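Local coordinates for 6-phosphogluconolactonase (Leishmania braziliensis, PDB 3CSS), which probably hydrolyses 6-phosphogluconolactone to 6-phosphogluconate, the second step of the oxidative branch of the pentose phosphate pathway, at residues 79-84 / 107-112; 125-130 / 182-187; 40-45 / 70-75. All coordinates share one frame; numbering follows the deposited sequence. Where two conformers were deposited one is given.

Contact 1. Residues 79-84 / 107-112; sequences LSEDDE and IDRRAA
R109 reaches across to L79 and E81 and ties together two loops at the margin of the α/β fold: the one that follows strand 69-77, folded into a type I beta turn from S80 to D83, and the one that leads into the short helix 110-113. The case illustrates how a single arginine can join two irregular segments by using the edge and a face of its guanidinium for different tasks.

Hydrogen bonds occupy the edge. NH1 of R109 donates to O of L79 at 3.1 Å with an N-H...O angle of 158°, and that oxygen lies almost exactly in the guanidinium plane. NE turns back within its own segment to O of I107, 3.0 Å away, also in the guanidinium plane, although the N-H meets that carbonyl from above its own plane. The doubling back follows from a bend at chi2 (99°), which swings the outer part of the chain round. NH2 forms a salt bridge with E76 on strand 69-77, so bonds from all three nitrogens fix the rotation of the group.

Packing occupies a face. CG of E81 sits over the guanidinium toward its rim, 3.6 Å from NE of R109, and the two side chains cross at about a right angle. F88 of helix 87-96 touches both of them.

Charge contributes less directly. The carboxylate and guanidinium planes are 70° apart, and E81 OE1 stands 4.1 Å from R109 NE, well outside the guanidinium plane; the two charges probably attract without a direct bond. Water joins them instead: one molecule donates to E81 OE1 at 2.6 Å and accepts from both R109 NH2, at 2.9 Å, and the backbone N of I107, at 3.0 Å.

Contact 2. Residues 125-130 / 182-187; sequences GAWAVA and EEHVVS
W127 meets H184 edge to face: the six-membered ring of the tryptophan turns its edge toward the imidazole, with centroids 4.6 Å apart and planes inclined at 53°. The atom that leads is CH2 of W127, which stands over the ring toward its rim and lies 3.4 Å from ND1 of H184. Its ring neighbour CZ3 approaches the backbone O of V186 at 3.7 Å. A second, purely apolar touch lies one helical turn on, where CB of A130 rests against CG1 of V186 at 3.7 Å; V186 presents this methyl because it stands anti to the backbone N (chi1 -176°). CB of V186 also lies against the carbonyl oxygen of A130, 3.5 Å away.

These contacts seat helix 123-140 on strand 186-189, an outermost strand of the mixed central sheet, in the layered α/β arrangement of the Rossmann-like clan. A130 and V186 both go on to touch V202 of the adjoining antiparallel strand 201-204.

What positions the histidine is a second shell. ND1 of H184 is hydrogen-bonded to OD2 of D181, the same carboxylate oxygen that bonds OG of S187, while CB of E183 lies over the rim of the imidazole face opposite W127. From the helix side, OE1 of E134 accepts from the backbone N-H groups of both V185 and V186, where the chain turns into the strand.

Contact 3. Residues 40-45 / 70-75; sequences VLALSG and QFILGD
L41 and L43 bond to Q70, I72 and, just past the strand, G74, the alternating pattern by which parallel strands are recognised. Strands 40-43 and 70-73 run in the same direction, and the axes of these short segments diverge by 29°.

Four backbone hydrogen bonds join the two segments. L41 straddles F71: its N donates to O of Q70 at 2.9 Å, and its O accepts from N of I72 at 3.0 Å. L43 straddles L73 in the same way, giving its N-H to O of I72 at 2.8 Å and receiving N of G74 at 2.9 Å. The CA-H groups of V40, A42 and F71 add weaker contacts to the carbonyl oxygens opposite them.

Side chains pack on both faces. On one, CD2 of L41 meets CE1 of F71 at 3.7 Å, while CD2 of L43 comes at the edge of the same ring, 3.8 Å from CD1; helix 87-96 covers this face through its contacts with L43 and F71. On the other, I72 has CG1 between its backbone N and carbonyl carbon (chi1 75°), which lays that carbon 3.7 Å from CB of A42. V40 and the extended Q70 run side by side there.

Beyond the strands, a water accepts from N of G45 and donates to OD1 of D75, whose OD2 is bonded to S171. The segments thus form neighbouring strands of a beta-alpha-beta crossover in a Rossmann-like sheet, and their loops lie at its C-terminal edge, where active sites of such folds are usually built.

How the contacts relate
Contacts 2 and 3 belong to the central sheet, and contact 1 leans on it through R109 and I107. Contact 3 has its centre about 6 Å from that of the chain; the centres of contacts 1 and 2 lie about 18 and 15 Å from it. L73 of contact 3 packs on contact 1, its CD1 being 3.7 Å from NH2 of R109. Contact 1 meets contact 2 where CG2 of I107 packs on CG1 of V129, 3.6 Å away. The nearest atoms of contacts 2 and 3 are about 7 Å apart, but strand 201-204 bridges them. OH of Y133 on helix 123-140 is hydrogen-bonded to O of L73, near the loops where the active site probably lies.

Contact 1. Residues 79-84 / 107-112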
ATOM      1  N   LEU A  79      -7.063  -9.674 -10.964  1.00 26.87           N
ATOM      2  CA  LEU A  79      -8.298 -10.431 -11.080  1.00 27.59           C
ATOM      3  C   LEU A  79      -9.417  -9.419 -11.384  1.00 28.30           C
ATOM      4  O   LEU A  79      -9.212  -8.211 -11.290  1.00 28.16           O
ATOM      5  CB  LEU A  79      -8.560 -11.169  -9.760  1.00 27.48           C
ATOM      6  CG  LEU A  79      -7.464 -12.145  -9.302  1.00 27.79           C
ATOM      7  CD1 LEU A  79      -7.525 -12.392  -7.803  1.00 28.30           C
ATOM      8  CD2 LEU A  79      -7.526 -13.465 -10.072  1.00 28.18           C
ATOM      9  N   SER A  80     -10.595  -9.902 -11.757  1.00 29.33           N
ATOM     10  CA  SER A  80     -11.733  -9.007 -11.986  1.00 29.98           C
ATOM     11  C   SER A  80     -12.062  -8.210 -10.707  1.00 30.15           C
ATOM     12  O   SER A  80     -11.778  -8.663  -9.596  1.00 30.28           O
ATOM     13  CB  SER A  80     -12.961  -9.783 -12.511  1.00 30.69           C
ATOM     14  OG  SER A  80     -13.630 -10.494 -11.478  1.00 31.53           O
ATOM     15  N   GLU A  81     -12.620  -7.014 -10.876  1.00 30.93           N
ATOM     16  CA  GLU A  81     -13.090  -6.190  -9.747  1.00 31.48           C
ATOM     17  C   GLU A  81     -14.131  -6.897  -8.863  1.00 31.48           C
ATOM     18  O   GLU A  81     -14.220  -6.613  -7.666  1.00 31.92           O
ATOM     19  CB  GLU A  81     -13.682  -4.861 -10.248  1.00 31.49           C
ATOM     20  CG  GLU A  81     -12.656  -3.900 -10.833  1.00 32.93           C
ATOM     21  CD  GLU A  81     -13.205  -2.501 -11.084  1.00 34.32           C
ATOM     22  OE1 GLU A  81     -12.423  -1.528 -10.951  1.00 34.46           O
ATOM     23  OE2 GLU A  81     -14.405  -2.372 -11.416  1.00 34.58           O
ATOM     24  N   ASP A  82     -14.925  -7.799  -9.439  1.00 31.47           N
ATOM     25  CA  ASP A  82     -15.906  -8.550  -8.635  1.00 31.55           C
ATOM     26  C   ASP A  82     -15.344  -9.870  -8.057  1.00 30.99           C
ATOM     27  O   ASP A  82     -16.059 -10.589  -7.350  1.00 31.29           O
ATOM     28  CB  ASP A  82     -17.256  -8.753  -9.378  1.00 32.18           C
ATOM     29  CG  ASP A  82     -17.100  -9.261 -10.799  1.00 33.12           C
ATOM     30  OD1 ASP A  82     -15.959  -9.540 -11.224  1.00 36.51           O
ATOM     31  OD2 ASP A  82     -18.136  -9.378 -11.498  1.00 36.74           O
ATOM     32  N   ASP A  83     -14.071 -10.172  -8.337  1.00 30.12           N
ATOM     33  CA  ASP A  83     -13.402 -11.338  -7.760  1.00 29.14           C
ATOM     34  C   ASP A  83     -13.135 -11.015  -6.303  1.00 28.80           C
ATOM     35  O   ASP A  83     -12.588  -9.965  -5.982  1.00 26.62           O
ATOM     36  CB  ASP A  83     -12.092 -11.666  -8.496  1.00 29.44           C
ATOM     37  CG  ASP A  83     -11.536 -13.048  -8.139  1.00 29.65           C
ATOM     38  OD1 ASP A  83     -11.337 -13.346  -6.937  1.00 29.91           O
ATOM     39  OD2 ASP A  83     -11.282 -13.842  -9.078  1.00 32.18           O
ATOM     40  N   GLU A  84     -13.529 -11.931  -5.425  1.00 28.28           N
ATOM     41  CA  GLU A  84     -13.455 -11.695  -3.985  0.50 28.11           C
ATOM     42  C   GLU A  84     -12.008 -11.569  -3.480  1.00 27.66           C
ATOM     43  O   GLU A  84     -11.753 -10.971  -2.434  1.00 26.94           O
ATOM     44  CB  GLU A  84     -14.214 -12.801  -3.238  0.50 28.47           C
ATOM     45  CG  GLU A  84     -14.254 -12.617  -1.737  0.50 29.37           C
ATOM     46  CD  GLU A  84     -15.494 -13.200  -1.093  0.50 29.42           C
ATOM     47  OE1 GLU A  84     -16.419 -13.643  -1.819  0.50 28.90           O
ATOM     48  OE2 GLU A  84     -15.540 -13.203   0.157  0.50 30.53           O
ATOM     49  N   ILE A 107      -8.267   0.858 -11.389  1.00 29.51           N
ATOM     50  CA  ILE A 107      -7.296   0.123 -12.194  1.00 29.39           C
ATOM     51  C   ILE A 107      -8.074  -0.675 -13.237  1.00 29.80           C
ATOM     52  O   ILE A 107      -9.018  -1.387 -12.898  1.00 30.26           O
ATOM     53  CB  ILE A 107      -6.449  -0.861 -11.346  1.00 28.94           C
ATOM     54  CG1 ILE A 107      -5.638  -0.103 -10.285  1.00 28.65           C
ATOM     55  CG2 ILE A 107      -5.504  -1.664 -12.242  1.00 29.58           C
ATOM     56  CD1 ILE A 107      -4.907  -1.004  -9.280  1.00 28.85           C
ATOM     57  N   ASP A 108      -7.665  -0.552 -14.494  1.00 30.44           N
ATOM     58  CA  ASP A 108      -8.229  -1.327 -15.594  1.00 30.42           C
ATOM     59  C   ASP A 108      -7.433  -2.628 -15.756  1.00 30.40           C
ATOM     60  O   ASP A 108      -6.306  -2.603 -16.235  1.00 30.12           O
ATOM     61  CB  ASP A 108      -8.186  -0.484 -16.874  1.00 31.14           C
ATOM     62  CG  ASP A 108      -8.856  -1.148 -18.044  1.00 31.53           C
ATOM     63  OD1 ASP A 108      -9.387  -2.272 -17.894  1.00 32.85           O
ATOM     64  OD2 ASP A 108      -8.850  -0.525 -19.128  1.00 32.72           O
ATOM     65  N   ARG A 109      -8.013  -3.759 -15.355  1.00 30.40           N
ATOM     66  CA  ARG A 109      -7.278  -5.041 -15.329  1.00 30.99           C
ATOM     67  C   ARG A 109      -7.419  -5.892 -16.558  1.00 31.17           C
ATOM     68  O   ARG A 109      -6.748  -6.909 -16.677  1.00 31.43           O
ATOM     69  CB  ARG A 109      -7.735  -5.941 -14.172  1.00 31.69           C
ATOM     70  CG  ARG A 109      -7.777  -5.296 -12.841  1.00 32.06           C
ATOM     71  CD  ARG A 109      -9.175  -4.861 -12.488  1.00 31.25           C
ATOM     72  NE  ARG A 109      -9.118  -3.916 -11.380  1.00 30.24           N
ATOM     73  CZ  ARG A 109      -8.994  -4.270 -10.108  1.00 26.63           C
ATOM     74  NH1 ARG A 109      -8.923  -5.541  -9.766  1.00 26.35           N
ATOM     75  NH2 ARG A 109      -8.928  -3.328  -9.186  1.00 26.76           N
ATOM     76  N   ARG A 110      -8.296  -5.485 -17.467  1.00 30.78           N
ATOM     77  CA  ARG A 110      -8.705  -6.278 -18.638  0.50 31.47           C
ATOM     78  C   ARG A 110      -7.547  -6.856 -19.438  1.00 31.13           C
ATOM     79  O   ARG A 110      -7.585  -7.991 -19.897  1.00 32.03           O
ATOM     80  CB  ARG A 110      -9.518  -5.402 -19.591  0.50 31.60           C
ATOM     81  CG  ARG A 110     -11.022  -5.458 -19.415  0.50 33.01           C
ATOM     82  CD  ARG A 110     -11.661  -5.349 -20.780  0.50 33.49           C
ATOM     83  NE  ARG A 110     -10.921  -6.176 -21.728  0.50 33.83           N
ATOM     84  CZ  ARG A 110     -11.225  -7.438 -22.003  0.50 34.41           C
ATOM     85  NH1 ARG A 110     -12.277  -8.004 -21.429  0.50 34.84           N
ATOM     86  NH2 ARG A 110     -10.489  -8.125 -22.862  0.50 35.07           N
ATOM     87  N   ALA A 111      -6.524  -6.033 -19.659  1.00 31.42           N
ATOM     88  CA  ALA A 111      -5.374  -6.460 -20.475  1.00 31.07           C
ATOM     89  C   ALA A 111      -4.624  -7.669 -19.883  1.00 30.86           C
ATOM     90  O   ALA A 111      -3.921  -8.375 -20.607  1.00 30.45           O
ATOM     91  CB  ALA A 111      -4.410  -5.294 -20.691  1.00 31.39           C
ATOM     92  N   ALA A 112      -4.779  -7.894 -18.575  1.00 30.58           N
ATOM     93  CA  ALA A 112      -4.084  -8.970 -17.856  1.00 30.39           C
ATOM     94  C   ALA A 112      -4.924 -10.220 -17.577  1.00 30.63           C
ATOM     95  O   ALA A 112      -4.369 -11.266 -17.280  1.00 30.53           O
ATOM     96  CB  ALA A 112      -3.531  -8.430 -16.528  1.00 30.26           C
TER
HETATM   97  O   HOH W   1     -10.175  -0.851  -9.880  1.00 32.75           O

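Contact 2. Residues 125-130 / 182-187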
ATOM      1  N   GLY A 125       0.991  -8.745 -19.991  1.00 28.26           N
ATOM      2  CA  GLY A 125      -0.315  -8.265 -19.557  1.00 27.99           C
ATOM      3  C   GLY A 125      -0.260  -7.444 -18.279  1.00 27.39           C
ATOM      4  O   GLY A 125      -0.958  -6.438 -18.163  1.00 27.60           O
ATOM      5  N   ALA A 126       0.549  -7.880 -17.312  1.00 27.14           N
ATOM      6  CA  ALA A 126       0.764  -7.119 -16.084  1.00 26.79           C
ATOM      7  C   ALA A 126       1.352  -5.729 -16.383  1.00 26.16           C
ATOM      8  O   ALA A 126       0.884  -4.731 -15.851  1.00 26.38           O
ATOM      9  CB  ALA A 126       1.668  -7.916 -15.097  1.00 26.26           C
ATOM     10  N   TRP A 127       2.378  -5.664 -17.224  1.00 26.48           N
ATOM     11  CA  TRP A 127       2.944  -4.376 -17.637  1.00 25.98           C
ATOM     12  C   TRP A 127       1.929  -3.483 -18.334  1.00 26.06           C
ATOM     13  O   TRP A 127       1.927  -2.278 -18.115  1.00 25.86           O
ATOM     14  CB  TRP A 127       4.161  -4.562 -18.542  1.00 25.85           C
ATOM     15  CG  TRP A 127       5.482  -4.676 -17.808  1.00 25.11           C
ATOM     16  CD1 TRP A 127       6.379  -5.693 -17.899  1.00 25.58           C
ATOM     17  CD2 TRP A 127       6.046  -3.727 -16.888  1.00 25.25           C
ATOM     18  NE1 TRP A 127       7.468  -5.443 -17.093  1.00 26.29           N
ATOM     19  CE2 TRP A 127       7.285  -4.246 -16.455  1.00 26.22           C
ATOM     20  CE3 TRP A 127       5.622  -2.490 -16.380  1.00 24.78           C
ATOM     21  CZ2 TRP A 127       8.103  -3.572 -15.559  1.00 24.85           C
ATOM     22  CZ3 TRP A 127       6.437  -1.826 -15.485  1.00 24.69           C
ATOM     23  CH2 TRP A 127       7.660  -2.369 -15.078  1.00 24.81           C
ATOM     24  N   ALA A 128       1.082  -4.065 -19.176  1.00 26.46           N
ATOM     25  CA  ALA A 128       0.057  -3.290 -19.863  1.00 26.24           C
ATOM     26  C   ALA A 128      -0.864  -2.601 -18.846  1.00 26.51           C
ATOM     27  O   ALA A 128      -1.162  -1.411 -18.982  1.00 26.76           O
ATOM     28  CB  ALA A 128      -0.735  -4.183 -20.805  1.00 26.49           C
ATOM     29  N   VAL A 129      -1.289  -3.346 -17.821  1.00 26.01           N
ATOM     30  CA  VAL A 129      -2.117  -2.787 -16.735  1.00 26.10           C
ATOM     31  C   VAL A 129      -1.342  -1.734 -15.916  1.00 26.32           C
ATOM     32  O   VAL A 129      -1.872  -0.659 -15.642  1.00 26.31           O
ATOM     33  CB  VAL A 129      -2.669  -3.897 -15.800  1.00 26.28           C
ATOM     34  CG1 VAL A 129      -3.422  -3.292 -14.618  1.00 25.08           C
ATOM     35  CG2 VAL A 129      -3.561  -4.855 -16.578  1.00 25.33           C
ATOM     36  N   ALA A 130      -0.092  -2.038 -15.563  1.00 26.50           N
ATOM     37  CA  ALA A 130       0.773  -1.104 -14.831  1.00 26.89           C
ATOM     38  C   ALA A 130       0.909   0.235 -15.549  1.00 27.19           C
ATOM     39  O   ALA A 130       0.801   1.296 -14.931  1.00 26.63           O
ATOM     40  CB  ALA A 130       2.172  -1.721 -14.594  1.00 27.27           C
ATOM     41  N   GLU A 182      13.422   0.893 -10.166  1.00 22.46           N
ATOM     42  CA  GLU A 182      13.648   2.290  -9.792  0.75 23.90           C
ATOM     43  C   GLU A 182      13.252   3.257 -10.909  1.00 23.36           C
ATOM     44  O   GLU A 182      13.603   4.436 -10.859  1.00 24.25           O
ATOM     45  CB  GLU A 182      15.132   2.517  -9.460  0.75 24.69           C
ATOM     46  CG  GLU A 182      15.673   1.674  -8.309  0.75 28.46           C
ATOM     47  CD  GLU A 182      14.981   1.952  -6.979  0.75 31.93           C
ATOM     48  OE1 GLU A 182      14.274   2.984  -6.848  0.75 32.80           O
ATOM     49  OE2 GLU A 182      15.162   1.136  -6.052  0.75 36.39           O
ATOM     50  N   GLU A 183      12.520   2.764 -11.905  1.00 22.76           N
ATOM     51  CA  GLU A 183      12.226   3.508 -13.136  1.00 22.45           C
ATOM     52  C   GLU A 183      10.749   3.846 -13.355  1.00 21.41           C
ATOM     53  O   GLU A 183      10.428   4.729 -14.157  1.00 22.09           O
ATOM     54  CB  GLU A 183      12.709   2.695 -14.344  1.00 22.97           C
ATOM     55  CG  GLU A 183      14.214   2.464 -14.401  1.00 25.28           C
ATOM     56  CD  GLU A 183      14.642   1.643 -15.614  0.50 27.58           C
ATOM     57  OE1 GLU A 183      13.791   0.936 -16.205  0.50 29.24           O
ATOM     58  OE2 GLU A 183      15.837   1.702 -15.974  0.50 28.65           O
ATOM     59  N   HIS A 184       9.842   3.122 -12.710  1.00 18.96           N
ATOM     60  CA  HIS A 184       8.409   3.302 -12.955  1.00 18.85           C
ATOM     61  C   HIS A 184       7.661   3.766 -11.714  1.00 17.90           C
ATOM     62  O   HIS A 184       8.105   3.552 -10.586  1.00 17.72           O
ATOM     63  CB  HIS A 184       7.791   2.002 -13.480  1.00 18.67           C
ATOM     64  CG  HIS A 184       8.461   1.464 -14.709  1.00 20.04           C
ATOM     65  ND1 HIS A 184       9.428   0.485 -14.660  1.00 19.66           N
ATOM     66  CD2 HIS A 184       8.293   1.762 -16.021  1.00 21.02           C
ATOM     67  CE1 HIS A 184       9.821   0.193 -15.889  1.00 20.34           C
ATOM     68  NE2 HIS A 184       9.162   0.967 -16.734  1.00 20.15           N
ATOM     69  N   VAL A 185       6.517   4.411 -11.935  1.00 17.46           N
ATOM     70  CA  VAL A 185       5.568   4.724 -10.860  1.00 17.18           C
ATOM     71  C   VAL A 185       4.810   3.461 -10.420  1.00 16.41           C
ATOM     72  O   VAL A 185       4.609   3.237  -9.233  1.00 16.55           O
ATOM     73  CB  VAL A 185       4.546   5.803 -11.319  1.00 17.49           C
ATOM     74  CG1 VAL A 185       3.440   5.996 -10.323  1.00 16.14           C
ATOM     75  CG2 VAL A 185       5.253   7.147 -11.596  1.00 18.62           C
ATOM     76  N   VAL A 186       4.353   2.673 -11.391  1.00 15.48           N
ATOM     77  CA  VAL A 186       3.682   1.403 -11.125  1.00 14.80           C
ATOM     78  C   VAL A 186       4.515   0.284 -11.737  1.00 14.91           C
ATOM     79  O   VAL A 186       4.867   0.331 -12.927  1.00 16.18           O
ATOM     80  CB  VAL A 186       2.239   1.361 -11.729  1.00 14.08           C
ATOM     81  CG1 VAL A 186       1.532   0.078 -11.368  1.00 14.81           C
ATOM     82  CG2 VAL A 186       1.437   2.559 -11.292  1.00 16.92           C
ATOM     83  N   SER A 187       4.845  -0.710 -10.920  1.00 15.71           N
ATOM     84  CA  SER A 187       5.631  -1.845 -11.368  1.00 15.45           C
ATOM     85  C   SER A 187       4.788  -3.121 -11.244  1.00 15.44           C
ATOM     86  O   SER A 187       3.586  -3.060 -10.986  1.00 15.91           O
ATOM     87  CB  SER A 187       6.900  -1.943 -10.530  1.00 15.97           C
ATOM     88  OG  SER A 187       7.832  -2.868 -11.074  1.00 17.12           O
TER

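Contact 3. Residues 40-45 / 70-75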
ATOM      1  N   VAL A  40      -4.485  12.375  -0.346  1.00 20.16           N
ATOM      2  CA  VAL A  40      -4.350  11.211  -1.215  1.00 19.22           C
ATOM      3  C   VAL A  40      -3.983  10.015  -0.335  1.00 18.46           C
ATOM      4  O   VAL A  40      -2.954  10.045   0.335  1.00 17.88           O
ATOM      5  CB  VAL A  40      -3.268  11.422  -2.316  1.00 18.83           C
ATOM      6  CG1 VAL A  40      -3.250  10.246  -3.244  1.00 19.21           C
ATOM      7  CG2 VAL A  40      -3.529  12.694  -3.092  1.00 20.45           C
ATOM      8  N   LEU A  41      -4.829   8.982  -0.349  1.00 18.36           N
ATOM      9  CA  LEU A  41      -4.655   7.777   0.483  1.00 18.77           C
ATOM     10  C   LEU A  41      -4.485   6.568  -0.430  1.00 18.47           C
ATOM     11  O   LEU A  41      -5.359   6.306  -1.252  1.00 19.36           O
ATOM     12  CB  LEU A  41      -5.881   7.585   1.397  1.00 19.04           C
ATOM     13  CG  LEU A  41      -5.944   6.355   2.329  1.00 19.29           C
ATOM     14  CD1 LEU A  41      -4.766   6.334   3.275  1.00 19.82           C
ATOM     15  CD2 LEU A  41      -7.295   6.294   3.094  1.00 20.55           C
ATOM     16  N   ALA A  42      -3.384   5.833  -0.271  1.00 18.53           N
ATOM     17  CA  ALA A  42      -3.187   4.575  -0.976  1.00 18.26           C
ATOM     18  C   ALA A  42      -3.569   3.432  -0.048  1.00 18.47           C
ATOM     19  O   ALA A  42      -2.952   3.227   1.025  1.00 18.56           O
ATOM     20  CB  ALA A  42      -1.734   4.414  -1.432  1.00 18.30           C
ATOM     21  N   LEU A  43      -4.576   2.690  -0.470  1.00 18.52           N
ATOM     22  CA  LEU A  43      -5.124   1.584   0.283  1.00 18.22           C
ATOM     23  C   LEU A  43      -4.274   0.360   0.157  1.00 18.55           C
ATOM     24  O   LEU A  43      -3.712   0.087  -0.921  1.00 17.74           O
ATOM     25  CB  LEU A  43      -6.521   1.257  -0.247  1.00 18.44           C
ATOM     26  CG  LEU A  43      -7.552   2.360  -0.130  1.00 19.94           C
ATOM     27  CD1 LEU A  43      -8.826   1.902  -0.796  1.00 24.94           C
ATOM     28  CD2 LEU A  43      -7.761   2.772   1.329  1.00 22.12           C
ATOM     29  N   SER A  44      -4.122  -0.365   1.270  1.00 18.38           N
ATOM     30  CA  SER A  44      -3.518  -1.694   1.260  1.00 19.73           C
ATOM     31  C   SER A  44      -4.579  -2.773   1.150  1.00 19.99           C
ATOM     32  O   SER A  44      -5.771  -2.534   1.299  1.00 20.37           O
ATOM     33  CB  SER A  44      -2.688  -1.930   2.508  1.00 19.76           C
ATOM     34  OG  SER A  44      -3.510  -1.714   3.632  1.00 19.44           O
ATOM     35  N   GLY A  45      -4.124  -3.981   0.881  1.00 21.20           N
ATOM     36  CA  GLY A  45      -5.014  -5.078   0.663  1.00 22.49           C
ATOM     37  C   GLY A  45      -4.765  -6.220   1.609  1.00 24.00           C
ATOM     38  O   GLY A  45      -4.319  -6.038   2.746  1.00 21.06           O
ATOM     39  N   GLN A  70      -8.824  11.306  -1.675  1.00 20.37           N
ATOM     40  CA  GLN A  70      -8.694  10.681  -2.986  1.00 20.25           C
ATOM     41  C   GLN A  70      -8.032   9.321  -2.769  1.00 19.65           C
ATOM     42  O   GLN A  70      -6.885   9.261  -2.306  1.00 20.15           O
ATOM     43  CB  GLN A  70      -7.843  11.539  -3.914  1.00 20.61           C
ATOM     44  CG  GLN A  70      -7.588  10.899  -5.283  1.00 20.99           C
ATOM     45  CD  GLN A  70      -6.794  11.805  -6.196  1.00 22.78           C
ATOM     46  OE1 GLN A  70      -5.719  12.265  -5.833  1.00 22.03           O
ATOM     47  NE2 GLN A  70      -7.332  12.073  -7.383  1.00 21.63           N
ATOM     48  N   PHE A  71      -8.763   8.259  -3.117  1.00 19.68           N
ATOM     49  CA  PHE A  71      -8.354   6.872  -2.876  1.00 19.12           C
ATOM     50  C   PHE A  71      -7.696   6.269  -4.120  1.00 19.19           C
ATOM     51  O   PHE A  71      -8.212   6.389  -5.249  1.00 19.54           O
ATOM     52  CB  PHE A  71      -9.553   5.985  -2.527  1.00 18.97           C
ATOM     53  CG  PHE A  71     -10.218   6.312  -1.229  1.00 19.03           C
ATOM     54  CD1 PHE A  71      -9.834   5.665  -0.070  1.00 20.30           C
ATOM     55  CD2 PHE A  71     -11.244   7.243  -1.171  1.00 19.87           C
ATOM     56  CE1 PHE A  71     -10.444   5.933   1.141  1.00 20.74           C
ATOM     57  CE2 PHE A  71     -11.868   7.532   0.044  1.00 20.57           C
ATOM     58  CZ  PHE A  71     -11.463   6.871   1.204  1.00 20.30           C
ATOM     59  N   ILE A  72      -6.587   5.587  -3.891  1.00 18.39           N
ATOM     60  CA  ILE A  72      -5.939   4.751  -4.889  1.00 18.09           C
ATOM     61  C   ILE A  72      -5.601   3.413  -4.248  1.00 18.24           C
ATOM     62  O   ILE A  72      -5.488   3.310  -3.029  1.00 19.13           O
ATOM     63  CB  ILE A  72      -4.665   5.405  -5.495  1.00 18.48           C
ATOM     64  CG1 ILE A  72      -3.468   5.372  -4.523  1.00 17.65           C
ATOM     65  CG2 ILE A  72      -4.964   6.886  -5.945  1.00 17.64           C
ATOM     66  CD1 ILE A  72      -2.152   5.897  -5.164  1.00 19.12           C
ATOM     67  N   LEU A  73      -5.461   2.388  -5.079  1.00 18.69           N
ATOM     68  CA  LEU A  73      -4.990   1.095  -4.594  1.00 19.31           C
ATOM     69  C   LEU A  73      -3.463   1.085  -4.699  1.00 18.97           C
ATOM     70  O   LEU A  73      -2.880   1.277  -5.770  1.00 18.48           O
ATOM     71  CB  LEU A  73      -5.581  -0.056  -5.413  1.00 19.63           C
ATOM     72  CG  LEU A  73      -7.086  -0.300  -5.313  1.00 21.18           C
ATOM     73  CD1 LEU A  73      -7.489  -1.305  -6.395  1.00 24.12           C
ATOM     74  CD2 LEU A  73      -7.477  -0.801  -3.932  1.00 21.92           C
ATOM     75  N   GLY A  74      -2.799   0.888  -3.568  1.00 20.90           N
ATOM     76  CA  GLY A  74      -1.338   0.783  -3.561  1.00 21.40           C
ATOM     77  C   GLY A  74      -0.756  -0.458  -4.241  1.00 22.73           C
ATOM     78  O   GLY A  74       0.376  -0.436  -4.703  1.00 23.62           O
ATOM     79  N   ASP A  75      -1.539  -1.526  -4.299  1.00 22.76           N
ATOM     80  CA  ASP A  75      -1.234  -2.680  -5.108  1.00 23.80           C
ATOM     81  C   ASP A  75      -2.508  -3.440  -5.365  1.00 23.53           C
ATOM     82  O   ASP A  75      -3.517  -3.244  -4.677  1.00 24.83           O
ATOM     83  CB  ASP A  75      -0.177  -3.583  -4.469  1.00 23.93           C
ATOM     84  CG  ASP A  75      -0.704  -4.393  -3.284  1.00 26.03           C
ATOM     85  OD1 ASP A  75      -1.048  -3.797  -2.231  1.00 28.08           O
ATOM     86  OD2 ASP A  75      -0.710  -5.641  -3.381  1.00 30.15           O
TER
HETATM   87  O   HOH W   2      -1.632  -4.896   0.159  1.00 26.33           O